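Local structure of uncharacterized protein (Arthrobacter sp., 3BL4) at residues A[79-84]-A[118-123]. The protein is of unknown function but belongs to a family of the STAS clan and forms a two-chain assembly whose beta-sheet runs across the subunit interface. Numbering follows the deposited sequence.
Sequences ASRIAL and LTWLAL
Arg-81 reaches from strand 79-85 to the C-terminal part of helix 114-121, where it meets Trp-120 in a cation-pi contact and also binds that residue's carbonyl. The pair joins the last helix to the sheet of an alpha/beta fold, consistent with membership of the STAS clan. CZ of Arg-81 lies over the face of the Trp-120 six-membered ring, 4.1 Å from its centroid. The guanidinium is not stacked flat but turned 39° to the indole, so Arg-81 NH2 comes closest, 3.2 Å from Trp-120 CE2. A long, flexible arginine suits this place because one end group can serve both ring and carbonyl: Arg-81 NE (3.3 Å) and Arg-81 NH2 (3.1 Å) both donate to Trp-120 O through bent bonds. The arginine chain bends at chi3 (-74°), and Leu-123 O sits over the guanidinium face opposite the indole. Leu-121 passes the aliphatic part of Arg-81 in the opposite direction, its CD2 3.7 Å from Arg-81 CG. The small side chain of Ala-83 suits the close approach of helix and strand; its CB packs on Leu-121 CG (3.7 Å) and more loosely on Trp-120 CE3. With chi1 at -178°, CG of Trp-120 lies opposite the backbone N, and the six-membered ring reaches the strand at Ile-82 O and Ala-83; Phe-111 and Pro-107 also meet the indole. Strand 79-85 is itself paired in parallel with strand 108-111 and with a strand of the second subunit; Met-55 of that subunit packs on Leu-121. Trp-120 O thus accepts three hydrogen bonds, the two from Arg-81 and one from Leu-123 N, 3.3 Å away.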
loop_
_atom_site.group_PDB
_atom_site.type_symbol
_atom_site.label_atom_id
_atom_site.label_comp_id
_atom_site.label_asym_id
_atom_site.label_seq_id
_atom_site.Cartn_x
_atom_site.Cartn_y
_atom_site.Cartn_z
ATOM N N ALA A 79 14.505 9.563 5.023
ATOM C CA ALA A 79 15.214 8.531 4.281
ATOM C C ALA A 79 15.463 8.997 2.841
ATOM O O ALA A 79 14.557 9.473 2.185
ATOM C CB ALA A 79 14.411 7.253 4.289
ATOM N N SER A 80 16.683 8.852 2.346
ATOM C CA SER A 80 17.025 9.295 0.984
ATOM C C SER A 80 16.760 8.213 -0.068
ATOM O O SER A 80 16.558 8.516 -1.249
ATOM C CB SER A 80 18.494 9.722 0.918
ATOM O OG SER A 80 19.331 8.644 1.312
ATOM N N ARG A 81 16.806 6.954 0.357
ATOM C CA ARG A 81 16.354 5.823 -0.449
ATOM C C ARG A 81 16.067 4.685 0.506
ATOM O O ARG A 81 16.601 4.677 1.613
ATOM C CB ARG A 81 17.392 5.427 -1.504
ATOM C CG ARG A 81 18.780 5.189 -0.986
ATOM C CD ARG A 81 19.867 5.459 -2.048
ATOM N NE ARG A 81 19.949 4.418 -3.085
ATOM C CZ ARG A 81 19.596 4.557 -4.363
ATOM N NH1 ARG A 81 19.101 5.698 -4.820
ATOM N NH2 ARG A 81 19.752 3.538 -5.206
ATOM N N ILE A 82 15.207 3.745 0.128
ATOM C CA ILE A 82 14.821 2.679 1.077
ATOM C C ILE A 82 14.940 1.294 0.459
ATOM O O ILE A 82 14.346 1.044 -0.555
ATOM C CB ILE A 82 13.393 2.856 1.610
ATOM C CG1 ILE A 82 13.193 4.262 2.199
ATOM C CG2 ILE A 82 13.085 1.784 2.643
ATOM C CD1 ILE A 82 11.842 4.469 2.873
ATOM N N ALA A 83 15.745 0.419 1.060
ATOM C CA ALA A 83 15.835 -0.972 0.641
ATOM C C ALA A 83 15.046 -1.749 1.662
ATOM O O ALA A 83 15.316 -1.640 2.852
ATOM C CB ALA A 83 17.282 -1.458 0.619
ATOM N N LEU A 84 14.068 -2.524 1.217
ATOM C CA LEU A 84 13.297 -3.321 2.133
ATOM C C LEU A 84 13.728 -4.758 1.938
ATOM O O LEU A 84 13.611 -5.295 0.845
ATOM C CB LEU A 84 11.798 -3.118 1.901
ATOM C CG LEU A 84 11.400 -1.640 2.035
ATOM C CD1 LEU A 84 11.408 -0.956 0.678
ATOM C CD2 LEU A 84 10.068 -1.441 2.721
ATOM N N LEU A 118 22.498 -3.549 0.382
ATOM C CA LEU A 118 23.499 -2.584 0.815
ATOM C C LEU A 118 24.236 -1.965 -0.339
ATOM O O LEU A 118 24.622 -0.790 -0.275
ATOM C CB LEU A 118 24.518 -3.254 1.717
ATOM C CG LEU A 118 23.980 -3.687 3.072
ATOM C CD1 LEU A 118 25.053 -4.511 3.794
ATOM C CD2 LEU A 118 23.559 -2.470 3.878
ATOM N N THR A 119 24.489 -2.759 -1.374
ATOM C CA THR A 119 25.174 -2.240 -2.538
ATOM C C THR A 119 24.284 -1.186 -3.166
ATOM O O THR A 119 24.735 -0.099 -3.488
ATOM C CB THR A 119 25.500 -3.338 -3.558
ATOM O OG1 THR A 119 26.260 -4.370 -2.916
ATOM C CG2 THR A 119 26.306 -2.759 -4.742
ATOM N N TRP A 120 23.003 -1.506 -3.301
ATOM C CA TRP A 120 22.056 -0.600 -3.928
ATOM C C TRP A 120 21.868 0.695 -3.120
ATOM O O TRP A 120 21.798 1.795 -3.693
ATOM C CB TRP A 120 20.730 -1.312 -4.140
ATOM C CG TRP A 120 19.715 -0.462 -4.812
ATOM C CD1 TRP A 120 19.610 -0.195 -6.149
ATOM C CD2 TRP A 120 18.651 0.243 -4.175
ATOM N NE1 TRP A 120 18.525 0.626 -6.377
ATOM C CE2 TRP A 120 17.930 0.917 -5.183
ATOM C CE3 TRP A 120 18.250 0.393 -2.845
ATOM C CZ2 TRP A 120 16.829 1.715 -4.900
ATOM C CZ3 TRP A 120 17.157 1.183 -2.567
ATOM C CH2 TRP A 120 16.455 1.829 -3.586
ATOM N N LEU A 121 21.800 0.549 -1.801
ATOM C CA LEU A 121 21.713 1.675 -0.881
ATOM C C LEU A 121 22.915 2.613 -0.959
ATOM O O LEU A 121 22.775 3.805 -0.709
ATOM C CB LEU A 121 21.546 1.181 0.573
ATOM C CG LEU A 121 20.135 0.818 1.037
ATOM C CD1 LEU A 121 20.140 0.408 2.505
ATOM C CD2 LEU A 121 19.149 1.943 0.795
ATOM N N ALA A 122 24.086 2.080 -1.301
ATOM C CA ALA A 122 25.313 2.874 -1.409
ATOM C C ALA A 122 25.492 3.638 -2.725
ATOM O O ALA A 122 26.435 4.417 -2.839
ATOM C CB ALA A 122 26.535 1.995 -1.137
ATOM N N LEU A 123 24.618 3.427 -3.711
ATOM C CA LEU A 123 24.587 4.267 -4.927
ATOM C C LEU A 123 23.927 5.597 -4.567
ATOM O O LEU A 123 22.792 5.888 -4.937
ATOM C CB LEU A 123 23.821 3.591 -6.067
ATOM C CG LEU A 123 24.278 2.194 -6.507
ATOM C CD1 LEU A 123 23.172 1.539 -7.330
ATOM C CD2 LEU A 123 25.587 2.237 -7.290
#